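Local coordinates for protein putative glutathionylspermidine synthase (Methylobacillus flagellatus, PDB 3N6X) that is a putative glutathionylspermidine synthase of the circularly permuted ATP-grasp family, and so probably an ATP-dependent ligase, although its substrates are not established, at residues V147-N155 against P407-P415; I20-A28 against V74-E83. One frame throughout, in Å; residues are numbered along the deposited sequence.

Contact 1 (V147-N155 against P407-P415)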
ATOM      1  N   VAL A 147      -0.669   2.416  -3.035  1.00 36.69           N
ATOM      2  CA  VAL A 147      -1.810   2.379  -3.957  1.00 37.40           C
ATOM      3  C   VAL A 147      -2.033   0.945  -4.387  1.00 41.57           C
ATOM      4  O   VAL A 147      -1.197   0.395  -5.087  1.00 40.90           O
ATOM      5  CB  VAL A 147      -1.573   3.310  -5.204  1.00 41.81           C
ATOM      6  CG1 VAL A 147      -2.810   3.365  -6.095  1.00 41.26           C
ATOM      7  CG2 VAL A 147      -1.149   4.719  -4.780  1.00 41.68           C
ATOM      8  N   ASP A 148      -3.141   0.332  -3.975  1.00 39.40           N
ATOM      9  CA  ASP A 148      -3.416  -1.049  -4.376  1.00 39.82           C
ATOM     10  C   ASP A 148      -4.046  -1.094  -5.774  1.00 43.81           C
ATOM     11  O   ASP A 148      -5.105  -0.508  -6.000  1.00 43.75           O
ATOM     12  CB  ASP A 148      -4.261  -1.789  -3.315  1.00 41.53           C
ATOM     13  CG  ASP A 148      -3.531  -1.952  -1.976  1.00 56.36           C
ATOM     14  OD1 ASP A 148      -2.350  -2.373  -1.988  1.00 57.91           O
ATOM     15  OD2 ASP A 148      -4.141  -1.644  -0.919  1.00 62.50           O
ATOM     16  N   LEU A 149      -3.350  -1.726  -6.723  1.00 40.10           N
ATOM     17  CA  LEU A 149      -3.759  -1.759  -8.131  1.00 39.90           C
ATOM     18  C   LEU A 149      -4.040  -3.150  -8.616  1.00 44.05           C
ATOM     19  O   LEU A 149      -3.341  -4.093  -8.245  1.00 43.52           O
ATOM     20  CB  LEU A 149      -2.664  -1.147  -9.027  1.00 39.85           C
ATOM     21  CG  LEU A 149      -2.303   0.288  -8.763  1.00 44.80           C
ATOM     22  CD1 LEU A 149      -0.935   0.597  -9.305  1.00 44.51           C
ATOM     23  CD2 LEU A 149      -3.321   1.221  -9.368  1.00 47.29           C
ATOM     24  N   VAL A 150      -5.002  -3.268  -9.536  1.00 41.10           N
ATOM     25  CA  VAL A 150      -5.337  -4.526 -10.201  1.00 41.22           C
ATOM     26  C   VAL A 150      -5.399  -4.286 -11.699  1.00 49.11           C
ATOM     27  O   VAL A 150      -5.677  -3.164 -12.137  1.00 46.94           O
ATOM     28  CB  VAL A 150      -6.630  -5.200  -9.659  1.00 43.71           C
ATOM     29  CG1 VAL A 150      -6.469  -5.614  -8.200  1.00 42.97           C
ATOM     30  CG2 VAL A 150      -7.862  -4.312  -9.855  1.00 43.18           C
ATOM     31  N   ARG A 151      -5.096  -5.314 -12.481  1.00 51.02           N
ATOM     32  CA  ARG A 151      -5.089  -5.225 -13.941  1.00 53.01           C
ATOM     33  C   ARG A 151      -6.238  -6.064 -14.523  1.00 61.79           C
ATOM     34  O   ARG A 151      -6.519  -7.145 -14.013  1.00 62.30           O
ATOM     35  CB  ARG A 151      -3.746  -5.721 -14.471  1.00 52.51           C
ATOM     36  CG  ARG A 151      -3.480  -5.357 -15.905  1.00 63.44           C
ATOM     37  CD  ARG A 151      -2.164  -5.933 -16.372  1.00 70.49           C
ATOM     38  NE  ARG A 151      -1.795  -5.430 -17.695  1.00 71.68           N
ATOM     39  CZ  ARG A 151      -0.561  -5.467 -18.183  1.00 76.77           C
ATOM     40  NH1 ARG A 151       0.431  -5.979 -17.463  1.00 45.68           N
ATOM     41  NH2 ARG A 151      -0.306  -4.984 -19.390  1.00 68.75           N
ATOM     42  N   THR A 152      -6.923  -5.557 -15.555  1.00 61.19           N
ATOM     43  CA  THR A 152      -7.996  -6.318 -16.205  1.00 62.68           C
ATOM     44  C   THR A 152      -7.700  -6.557 -17.697  1.00 70.92           C
ATOM     45  O   THR A 152      -8.251  -7.485 -18.295  1.00 70.78           O
ATOM     46  CB  THR A 152      -9.385  -5.688 -15.954  1.00 67.20           C
ATOM     47  OG1 THR A 152      -9.371  -4.320 -16.360  1.00 67.52           O
ATOM     48  CG2 THR A 152      -9.836  -5.813 -14.499  1.00 62.46           C
ATOM     49  N   GLY A 153      -6.825  -5.727 -18.266  1.00 70.28           N
ATOM     50  CA  GLY A 153      -6.436  -5.814 -19.669  1.00 71.42           C
ATOM     51  C   GLY A 153      -5.004  -5.383 -19.935  1.00 77.72           C
ATOM     52  O   GLY A 153      -4.211  -5.228 -18.999  1.00 77.26           O
ATOM     53  N   GLU A 154      -4.660  -5.205 -21.232  1.00 75.04           N
ATOM     54  CA  GLU A 154      -3.326  -4.778 -21.675  1.00 74.98           C
ATOM     55  C   GLU A 154      -3.038  -3.359 -21.174  1.00 77.39           C
ATOM     56  O   GLU A 154      -1.950  -3.092 -20.653  1.00 76.16           O
ATOM     57  CB  GLU A 154      -3.232  -4.838 -23.222  1.00 76.43           C
ATOM     58  CG  GLU A 154      -1.870  -4.456 -23.796  1.00 87.61           C
ATOM     59  CD  GLU A 154      -0.799  -5.537 -23.777  1.00112.12           C
ATOM     60  OE1 GLU A 154      -1.113  -6.695 -23.417  1.00107.38           O
ATOM     61  OE2 GLU A 154       0.357  -5.222 -24.144  1.00107.31           O
ATOM     62  N   ASN A 155      -4.031  -2.467 -21.308  1.00 73.61           N
ATOM     63  CA  ASN A 155      -3.924  -1.076 -20.886  1.00 73.26           C
ATOM     64  C   ASN A 155      -5.047  -0.707 -19.884  1.00 75.16           C
ATOM     65  O   ASN A 155      -5.511   0.440 -19.870  1.00 75.14           O
ATOM     66  CB  ASN A 155      -3.946  -0.150 -22.114  1.00 75.17           C
ATOM     67  N   PRO A 407     -18.216  -4.690  -7.869  1.00 49.01           N
ATOM     68  CA  PRO A 407     -18.499  -5.713  -8.884  1.00 50.35           C
ATOM     69  C   PRO A 407     -17.316  -6.678  -9.010  1.00 59.29           C
ATOM     70  O   PRO A 407     -16.182  -6.281  -8.738  1.00 60.17           O
ATOM     71  CB  PRO A 407     -18.698  -4.896 -10.160  1.00 51.75           C
ATOM     72  CG  PRO A 407     -17.923  -3.645  -9.935  1.00 55.27           C
ATOM     73  CD  PRO A 407     -18.029  -3.355  -8.477  1.00 50.36           C
ATOM     74  N   THR A 408     -17.578  -7.958  -9.345  1.00 58.54           N
ATOM     75  CA  THR A 408     -16.500  -8.950  -9.508  1.00 58.98           C
ATOM     76  C   THR A 408     -15.714  -8.620 -10.774  1.00 61.43           C
ATOM     77  O   THR A 408     -16.273  -8.638 -11.873  1.00 60.17           O
ATOM     78  CB  THR A 408     -17.055 -10.397  -9.473  1.00 72.83           C
ATOM     79  OG1 THR A 408     -17.803 -10.576  -8.265  1.00 75.01           O
ATOM     80  CG2 THR A 408     -15.944 -11.455  -9.550  1.00 70.90           C
ATOM     81  N   LEU A 409     -14.452  -8.204 -10.597  1.00 58.15           N
ATOM     82  CA  LEU A 409     -13.602  -7.752 -11.697  1.00 57.15           C
ATOM     83  C   LEU A 409     -12.845  -8.901 -12.332  1.00 60.82           C
ATOM     84  O   LEU A 409     -12.454  -9.844 -11.632  1.00 59.78           O
ATOM     85  CB  LEU A 409     -12.599  -6.689 -11.197  1.00 56.44           C
ATOM     86  CG  LEU A 409     -13.175  -5.366 -10.688  1.00 59.66           C
ATOM     87  CD1 LEU A 409     -12.134  -4.597  -9.906  1.00 59.43           C
ATOM     88  CD2 LEU A 409     -13.700  -4.514 -11.830  1.00 60.05           C
ATOM     89  N   ALA A 410     -12.573  -8.793 -13.652  1.00 57.40           N
ATOM     90  CA  ALA A 410     -11.775  -9.781 -14.384  1.00 58.10           C
ATOM     91  C   ALA A 410     -10.275  -9.621 -14.016  1.00 63.23           C
ATOM     92  O   ALA A 410      -9.462  -9.196 -14.850  1.00 61.84           O
ATOM     93  CB  ALA A 410     -11.982  -9.610 -15.887  1.00 58.79           C
ATOM     94  N   LEU A 411      -9.934  -9.929 -12.733  1.00 61.38           N
ATOM     95  CA  LEU A 411      -8.586  -9.801 -12.158  1.00 61.30           C
ATOM     96  C   LEU A 411      -7.543 -10.538 -12.995  1.00 65.15           C
ATOM     97  O   LEU A 411      -7.704 -11.726 -13.259  1.00 65.46           O
ATOM     98  CB  LEU A 411      -8.577 -10.313 -10.686  1.00 61.13           C
ATOM     99  CG  LEU A 411      -7.287 -10.067  -9.871  1.00 64.87           C
ATOM    100  CD1 LEU A 411      -6.774  -8.686 -10.080  1.00 65.26           C
ATOM    101  CD2 LEU A 411      -7.509 -10.310  -8.391  1.00 64.05           C
ATOM    102  N   SER A 412      -6.479  -9.822 -13.428  1.00 60.92           N
ATOM    103  CA  SER A 412      -5.436 -10.411 -14.267  1.00 60.77           C
ATOM    104  C   SER A 412      -4.693 -11.533 -13.574  1.00 63.96           C
ATOM    105  O   SER A 412      -4.531 -11.517 -12.347  1.00 62.38           O
ATOM    106  CB  SER A 412      -4.461  -9.351 -14.786  1.00 64.43           C
ATOM    107  OG  SER A 412      -3.426  -9.064 -13.859  1.00 71.54           O
ATOM    108  N   THR A 413      -4.284 -12.533 -14.360  1.00 61.30           N
ATOM    109  CA  THR A 413      -3.551 -13.685 -13.862  1.00 61.54           C
ATOM    110  C   THR A 413      -2.083 -13.607 -14.246  1.00 66.94           C
ATOM    111  O   THR A 413      -1.741 -13.108 -15.319  1.00 66.48           O
ATOM    112  CB  THR A 413      -4.190 -14.978 -14.348  1.00 68.61           C
ATOM    113  OG1 THR A 413      -4.505 -14.857 -15.739  1.00 69.57           O
ATOM    114  CG2 THR A 413      -5.429 -15.344 -13.559  1.00 66.94           C
ATOM    115  N   CYS A 414      -1.221 -14.093 -13.371  1.00 64.41           N
ATOM    116  CA  CYS A 414       0.211 -14.129 -13.606  1.00 64.86           C
ATOM    117  C   CYS A 414       0.664 -15.581 -13.496  1.00 68.75           C
ATOM    118  O   CYS A 414       0.246 -16.280 -12.560  1.00 67.89           O
ATOM    119  CB  CYS A 414       0.940 -13.233 -12.605  1.00 65.74           C
ATOM    120  SG  CYS A 414       2.745 -13.231 -12.774  1.00 69.97           S
ATOM    121  N   PRO A 415       1.487 -16.083 -14.459  1.00 64.94           N
ATOM    122  CA  PRO A 415       1.942 -17.482 -14.378  1.00 64.06           C
ATOM    123  C   PRO A 415       2.558 -17.788 -13.037  1.00 66.58           C
ATOM    124  O   PRO A 415       3.379 -17.028 -12.543  1.00 64.98           O
ATOM    125  CB  PRO A 415       2.955 -17.585 -15.507  1.00 65.96           C
ATOM    126  CG  PRO A 415       2.532 -16.557 -16.463  1.00 70.85           C
ATOM    127  CD  PRO A 415       2.049 -15.412 -15.644  1.00 66.58           C
TER
HETATM  128  O   HOH W   1      -3.915  -7.564 -11.475  1.00 55.34           O

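Contact 2 (I20-A28 against V74-E83)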
ATOM      1  N   ILE A  20       2.959 -16.532 -26.119  1.00 84.59           N
ATOM      2  CA  ILE A  20       3.569 -15.823 -24.996  1.00 82.03           C
ATOM      3  C   ILE A  20       3.671 -14.336 -25.346  1.00 80.34           C
ATOM      4  O   ILE A  20       4.033 -13.998 -26.480  1.00 79.85           O
ATOM      5  CB  ILE A  20       4.958 -16.446 -24.625  1.00 85.03           C
ATOM      6  CG1 ILE A  20       4.800 -17.899 -24.131  1.00 85.53           C
ATOM      7  CG2 ILE A  20       5.708 -15.596 -23.581  1.00 85.43           C
ATOM      8  CD1 ILE A  20       5.958 -18.813 -24.497  1.00 92.70           C
ATOM      9  N   ARG A  21       3.307 -13.444 -24.388  1.00 72.17           N
ATOM     10  CA  ARG A  21       3.423 -11.994 -24.569  1.00 69.35           C
ATOM     11  C   ARG A  21       4.911 -11.631 -24.723  1.00 67.93           C
ATOM     12  O   ARG A  21       5.748 -12.165 -23.989  1.00 66.57           O
ATOM     13  CB  ARG A  21       2.801 -11.238 -23.383  1.00 67.51           C
ATOM     14  CG  ARG A  21       1.301 -11.029 -23.518  1.00 71.82           C
ATOM     15  CD  ARG A  21       0.704 -10.269 -22.346  1.00 75.60           C
ATOM     16  NE  ARG A  21       1.010  -8.834 -22.396  1.00 78.70           N
ATOM     17  CZ  ARG A  21       1.489  -8.134 -21.367  1.00 83.08           C
ATOM     18  NH1 ARG A  21       1.731  -8.728 -20.207  1.00 59.60           N
ATOM     19  NH2 ARG A  21       1.732  -6.836 -21.496  1.00 70.74           N
ATOM     20  N   PRO A  22       5.268 -10.773 -25.710  1.00 61.65           N
ATOM     21  CA  PRO A  22       6.695 -10.460 -25.942  1.00 60.93           C
ATOM     22  C   PRO A  22       7.553 -10.272 -24.685  1.00 63.52           C
ATOM     23  O   PRO A  22       8.683 -10.767 -24.643  1.00 64.39           O
ATOM     24  CB  PRO A  22       6.644  -9.190 -26.789  1.00 62.75           C
ATOM     25  CG  PRO A  22       5.371  -9.303 -27.548  1.00 67.27           C
ATOM     26  CD  PRO A  22       4.397 -10.091 -26.692  1.00 62.76           C
ATOM     27  N   ILE A  23       7.001  -9.600 -23.646  1.00 56.26           N
ATOM     28  CA  ILE A  23       7.717  -9.309 -22.399  1.00 54.30           C
ATOM     29  C   ILE A  23       8.189 -10.557 -21.644  1.00 54.33           C
ATOM     30  O   ILE A  23       9.214 -10.507 -20.970  1.00 52.14           O
ATOM     31  CB  ILE A  23       6.918  -8.319 -21.490  1.00 57.02           C
ATOM     32  CG1 ILE A  23       7.847  -7.649 -20.457  1.00 57.29           C
ATOM     33  CG2 ILE A  23       5.699  -8.999 -20.825  1.00 56.19           C
ATOM     34  CD1 ILE A  23       7.413  -6.408 -19.988  1.00 62.34           C
ATOM     35  N   TYR A  24       7.453 -11.666 -21.761  1.00 50.19           N
ATOM     36  CA  TYR A  24       7.779 -12.908 -21.061  1.00 49.18           C
ATOM     37  C   TYR A  24       8.541 -13.946 -21.936  1.00 53.51           C
ATOM     38  O   TYR A  24       8.833 -15.043 -21.451  1.00 53.41           O
ATOM     39  CB  TYR A  24       6.507 -13.532 -20.501  1.00 49.40           C
ATOM     40  CG  TYR A  24       6.151 -13.060 -19.112  1.00 49.70           C
ATOM     41  CD1 TYR A  24       6.695 -13.671 -17.984  1.00 50.17           C
ATOM     42  CD2 TYR A  24       5.229 -12.031 -18.917  1.00 50.08           C
ATOM     43  CE1 TYR A  24       6.340 -13.268 -16.698  1.00 48.86           C
ATOM     44  CE2 TYR A  24       4.869 -11.616 -17.634  1.00 50.61           C
ATOM     45  CZ  TYR A  24       5.436 -12.230 -16.527  1.00 54.98           C
ATOM     46  OH  TYR A  24       5.085 -11.832 -15.266  1.00 54.47           O
ATOM     47  N   ALA A  25       8.837 -13.607 -23.216  1.00 50.10           N
ATOM     48  CA  ALA A  25       9.519 -14.521 -24.158  1.00 49.92           C
ATOM     49  C   ALA A  25      10.875 -14.981 -23.613  1.00 54.29           C
ATOM     50  O   ALA A  25      11.132 -16.192 -23.535  1.00 54.33           O
ATOM     51  CB  ALA A  25       9.699 -13.845 -25.516  1.00 50.25           C
ATOM     52  N   GLU A  26      11.710 -14.013 -23.164  1.00 49.52           N
ATOM     53  CA  GLU A  26      13.024 -14.286 -22.592  1.00 48.20           C
ATOM     54  C   GLU A  26      12.940 -15.154 -21.328  1.00 50.68           C
ATOM     55  O   GLU A  26      13.817 -16.000 -21.112  1.00 51.37           O
ATOM     56  CB  GLU A  26      13.776 -12.981 -22.321  1.00 49.33           C
ATOM     57  CG  GLU A  26      15.271 -13.162 -22.142  1.00 61.16           C
ATOM     58  CD  GLU A  26      16.021 -13.622 -23.377  1.00 72.84           C
ATOM     59  OE1 GLU A  26      15.940 -12.924 -24.412  1.00 57.64           O
ATOM     60  OE2 GLU A  26      16.706 -14.667 -23.304  1.00 64.33           O
ATOM     61  N   TYR A  27      11.881 -14.974 -20.512  1.00 45.17           N
ATOM     62  CA  TYR A  27      11.701 -15.787 -19.303  1.00 44.00           C
ATOM     63  C   TYR A  27      11.342 -17.221 -19.684  1.00 51.08           C
ATOM     64  O   TYR A  27      11.828 -18.159 -19.056  1.00 51.15           O
ATOM     65  CB  TYR A  27      10.636 -15.180 -18.356  1.00 43.23           C
ATOM     66  CG  TYR A  27      10.467 -15.968 -17.071  1.00 42.24           C
ATOM     67  CD1 TYR A  27      11.309 -15.754 -15.985  1.00 43.47           C
ATOM     68  CD2 TYR A  27       9.501 -16.969 -16.962  1.00 41.86           C
ATOM     69  CE1 TYR A  27      11.189 -16.507 -14.817  1.00 43.06           C
ATOM     70  CE2 TYR A  27       9.380 -17.737 -15.803  1.00 41.88           C
ATOM     71  CZ  TYR A  27      10.222 -17.496 -14.729  1.00 48.82           C
ATOM     72  OH  TYR A  27      10.117 -18.242 -13.574  1.00 50.59           O
ATOM     73  N   ALA A  28      10.496 -17.390 -20.725  1.00 50.25           N
ATOM     74  CA  ALA A  28      10.092 -18.710 -21.230  1.00 50.76           C
ATOM     75  C   ALA A  28      11.315 -19.477 -21.771  1.00 54.29           C
ATOM     76  O   ALA A  28      11.460 -20.674 -21.500  1.00 53.79           O
ATOM     77  CB  ALA A  28       9.051 -18.550 -22.325  1.00 51.66           C
ATOM     78  N   VAL A  74       8.529 -17.902  -7.618  1.00 46.53           N
ATOM     79  CA  VAL A  74       9.727 -17.474  -8.360  1.00 45.45           C
ATOM     80  C   VAL A  74       9.451 -16.908  -9.754  1.00 49.01           C
ATOM     81  O   VAL A  74      10.390 -16.477 -10.431  1.00 50.76           O
ATOM     82  CB  VAL A  74      10.864 -18.544  -8.352  1.00 48.65           C
ATOM     83  CG1 VAL A  74      11.262 -18.911  -6.919  1.00 48.03           C
ATOM     84  CG2 VAL A  74      10.466 -19.791  -9.143  1.00 48.27           C
ATOM     85  N   VAL A  75       8.180 -16.888 -10.190  1.00 42.87           N
ATOM     86  CA  VAL A  75       7.845 -16.292 -11.489  1.00 41.65           C
ATOM     87  C   VAL A  75       7.579 -14.798 -11.275  1.00 46.74           C
ATOM     88  O   VAL A  75       6.639 -14.441 -10.557  1.00 47.18           O
ATOM     89  CB  VAL A  75       6.670 -16.997 -12.207  1.00 44.06           C
ATOM     90  CG1 VAL A  75       6.529 -16.491 -13.645  1.00 42.80           C
ATOM     91  CG2 VAL A  75       6.840 -18.516 -12.180  1.00 43.74           C
ATOM     92  N   PRO A  76       8.462 -13.901 -11.783  1.00 41.69           N
ATOM     93  CA  PRO A  76       8.268 -12.474 -11.514  1.00 40.89           C
ATOM     94  C   PRO A  76       7.074 -11.883 -12.249  1.00 44.50           C
ATOM     95  O   PRO A  76       6.649 -12.396 -13.293  1.00 43.78           O
ATOM     96  CB  PRO A  76       9.576 -11.845 -11.995  1.00 42.47           C
ATOM     97  CG  PRO A  76      10.059 -12.765 -13.064  1.00 46.91           C
ATOM     98  CD  PRO A  76       9.660 -14.140 -12.617  1.00 42.65           C
ATOM     99  N   ARG A  77       6.548 -10.789 -11.711  1.00 39.83           N
ATOM    100  CA  ARG A  77       5.513 -10.008 -12.354  1.00 38.56           C
ATOM    101  C   ARG A  77       6.271  -8.949 -13.159  1.00 41.16           C
ATOM    102  O   ARG A  77       6.893  -8.068 -12.573  1.00 40.84           O
ATOM    103  CB  ARG A  77       4.605  -9.368 -11.275  1.00 38.35           C
ATOM    104  CG  ARG A  77       3.599  -8.382 -11.803  1.00 47.82           C
ATOM    105  CD  ARG A  77       2.350  -9.080 -12.281  1.00 54.62           C
ATOM    106  NE  ARG A  77       1.378  -8.137 -12.821  1.00 63.84           N
ATOM    107  CZ  ARG A  77       0.504  -7.461 -12.080  1.00 76.12           C
ATOM    108  NH1 ARG A  77       0.501  -7.593 -10.756  1.00 63.42           N
ATOM    109  NH2 ARG A  77      -0.357  -6.629 -12.652  1.00 58.42           N
ATOM    110  N   ILE A  78       6.358  -9.125 -14.482  1.00 38.33           N
ATOM    111  CA  ILE A  78       7.158  -8.214 -15.323  1.00 37.11           C
ATOM    112  C   ILE A  78       6.299  -7.135 -15.945  1.00 40.13           C
ATOM    113  O   ILE A  78       5.268  -7.439 -16.524  1.00 40.96           O
ATOM    114  CB  ILE A  78       8.013  -8.978 -16.395  1.00 39.40           C
ATOM    115  CG1 ILE A  78       8.699 -10.231 -15.789  1.00 39.55           C
ATOM    116  CG2 ILE A  78       9.045  -8.041 -17.039  1.00 38.46           C
ATOM    117  CD1 ILE A  78       9.354 -11.174 -16.813  1.00 42.05           C
ATOM    118  N   LEU A  79       6.735  -5.863 -15.829  1.00 35.37           N
ATOM    119  CA  LEU A  79       6.049  -4.712 -16.421  1.00 34.29           C
ATOM    120  C   LEU A  79       7.014  -3.970 -17.312  1.00 37.84           C
ATOM    121  O   LEU A  79       8.171  -3.800 -16.945  1.00 38.11           O
ATOM    122  CB  LEU A  79       5.504  -3.763 -15.321  1.00 33.89           C
ATOM    123  CG  LEU A  79       4.535  -4.388 -14.285  1.00 38.26           C
ATOM    124  CD1 LEU A  79       4.371  -3.483 -13.078  1.00 38.65           C
ATOM    125  CD2 LEU A  79       3.173  -4.698 -14.905  1.00 38.80           C
ATOM    126  N   SER A  80       6.562  -3.548 -18.500  1.00 34.64           N
ATOM    127  CA  SER A  80       7.420  -2.820 -19.438  1.00 34.17           C
ATOM    128  C   SER A  80       7.660  -1.398 -18.979  1.00 36.19           C
ATOM    129  O   SER A  80       6.907  -0.874 -18.151  1.00 35.06           O
ATOM    130  CB  SER A  80       6.815  -2.831 -20.845  1.00 38.58           C
ATOM    131  OG  SER A  80       5.652  -2.023 -20.938  1.00 45.34           O
ATOM    132  N   ALA A  81       8.678  -0.753 -19.545  1.00 32.92           N
ATOM    133  CA  ALA A  81       8.993   0.634 -19.241  1.00 33.77           C
ATOM    134  C   ALA A  81       7.817   1.560 -19.545  1.00 39.16           C
ATOM    135  O   ALA A  81       7.603   2.521 -18.813  1.00 38.91           O
ATOM    136  CB  ALA A  81      10.222   1.077 -20.024  1.00 34.56           C
ATOM    137  N   SER A  82       7.046   1.267 -20.609  1.00 37.03           N
ATOM    138  CA  SER A  82       5.920   2.128 -20.985  1.00 37.24           C
ATOM    139  C   SER A  82       4.693   1.910 -20.080  1.00 39.86           C
ATOM    140  O   SER A  82       4.042   2.889 -19.699  1.00 38.52           O
ATOM    141  CB  SER A  82       5.575   1.979 -22.470  1.00 40.72           C
ATOM    142  OG  SER A  82       5.031   0.703 -22.759  1.00 53.95           O
ATOM    143  N   GLU A  83       4.400   0.637 -19.707  1.00 36.55           N
ATOM    144  CA  GLU A  83       3.323   0.310 -18.743  1.00 37.08           C
ATOM    145  C   GLU A  83       3.594   1.025 -17.401  1.00 40.91           C
ATOM    146  O   GLU A  83       2.691   1.640 -16.841  1.00 41.23           O
ATOM    147  CB  GLU A  83       3.229  -1.219 -18.492  1.00 38.56           C
ATOM    148  CG  GLU A  83       2.624  -2.005 -19.648  1.00 52.52           C
ATOM    149  CD  GLU A  83       2.796  -3.520 -19.610  1.00 74.83           C
ATOM    150  OE1 GLU A  83       3.637  -4.015 -18.823  1.00 62.34           O
ATOM    151  OE2 GLU A  83       2.131  -4.205 -20.421  1.00 72.18           O
TER

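Contact 1 (V147-N155 against P407-P415)
R151, on strand 144-151, meets S412, just before strand 413-418; both strands pair antiparallel with strand 423-435 of the mixed sheet, and this contact joins their segments directly. The one direct hydrogen bond between the segments runs from S412 N to R151 O, 2.7 Å but bent to 138° at the hydrogen. Next to it the packing is tight: CB of S412 lies 3.1 Å from R151 O, and its OG leans on CB of R151. A water closes the ring, accepting from R151 N at 2.7 Å and donating to S412 OG, which is also bonded to E12. Deeper in, the CD1 branch of L411 fits against CB of V150 at 3.5 Å, the two side chains crossing at about a right angle. The other side is looser and nearer solvent: A410, centre of an inverse gamma turn, offers its O to CA-H of T152 (CA to O, 3.5 Å), while L409 CD1 only grazes V150 CG2 at 4.3 Å. R151 leaves the contact as an extended chain, CG turned opposite the backbone N (chi1 -165°), and reaches the loop that follows it, where NE bonds G153 O and NH2 bonds E154 O, at 2.8 Å each. Its guanidinium also pairs with E12 and E83. A leucine here is likely to leave both carboxylates without this cationic partner and the 153-154 loop freer to move. A main-chain bond, a bridging water and the V150-L411 packing join the two segments, while the R151 guanidinium probably steadies the 153-154 loop and partly balances E12 and E83.

Contact 2 (I20-A28 against V74-E83)
The Y24 ring carries CD1 of I78 over one face, a CH-pi contact 4.0 Å from the centroid, while P76 O lies at its edge. Its OH donates to P76 O at 2.6 Å, in the carbonyl plane and on a lone pair, and accepts from I78 N at 3.1 Å, gripping the backbone on either side of R77. The Y27 ring, reached with CG anti to the backbone N (chi1 -178°), rests obliquely on CD of P76 (3.6 Å from CE1) and on CG1 of V75; its buried OH has no polar partner. I23 lies antiparallel alongside I78, CG1 against CG2, and brings CD1 to 3.3 Å from S80 N. I23 CG2 lies over one face of the R21 guanidinium and E83 OE2 at its edge, a salt bridge whose NH2-OE2 bond of 2.9 Å is weak. R21 NH1 also bonds E12 O and NE pairs with E154, while E83 OE2 is shared with R151. In a capping box, E83 OE1 takes S80 N and E83 N gives to S80 OG, starting helix 81-105. Segment 20-28, with Y27 of helix 25-33, is thus fastened by a buried tyrosine hydroxyl and apolar packing; the one salt bridge lies at the helix-capping end.

Contacts 1 and 2 have centres 16 Å apart, and they touch directly. R151 NH2 reaches E83 OE2 at 2.8 Å, and E154 OE1 reaches R21 NE at 3.2 Å, so R151, E83, R21 and E154 form a chain of alternating charge, two of its three links joining the contacts. E12 extends this charged network, pairing with R151 and R77 and accepting from S412. Farther along, P415 O packs on V75 CB at 3.3 Å and C414 SG lies by Y24 OH. Both contacts reach the same mixed sheet, which places the N-terminal segment 20-28 against it. A glycerol, probably from crystallisation, lies about 5 Å from the I23 side chain; no ATP site is defined here.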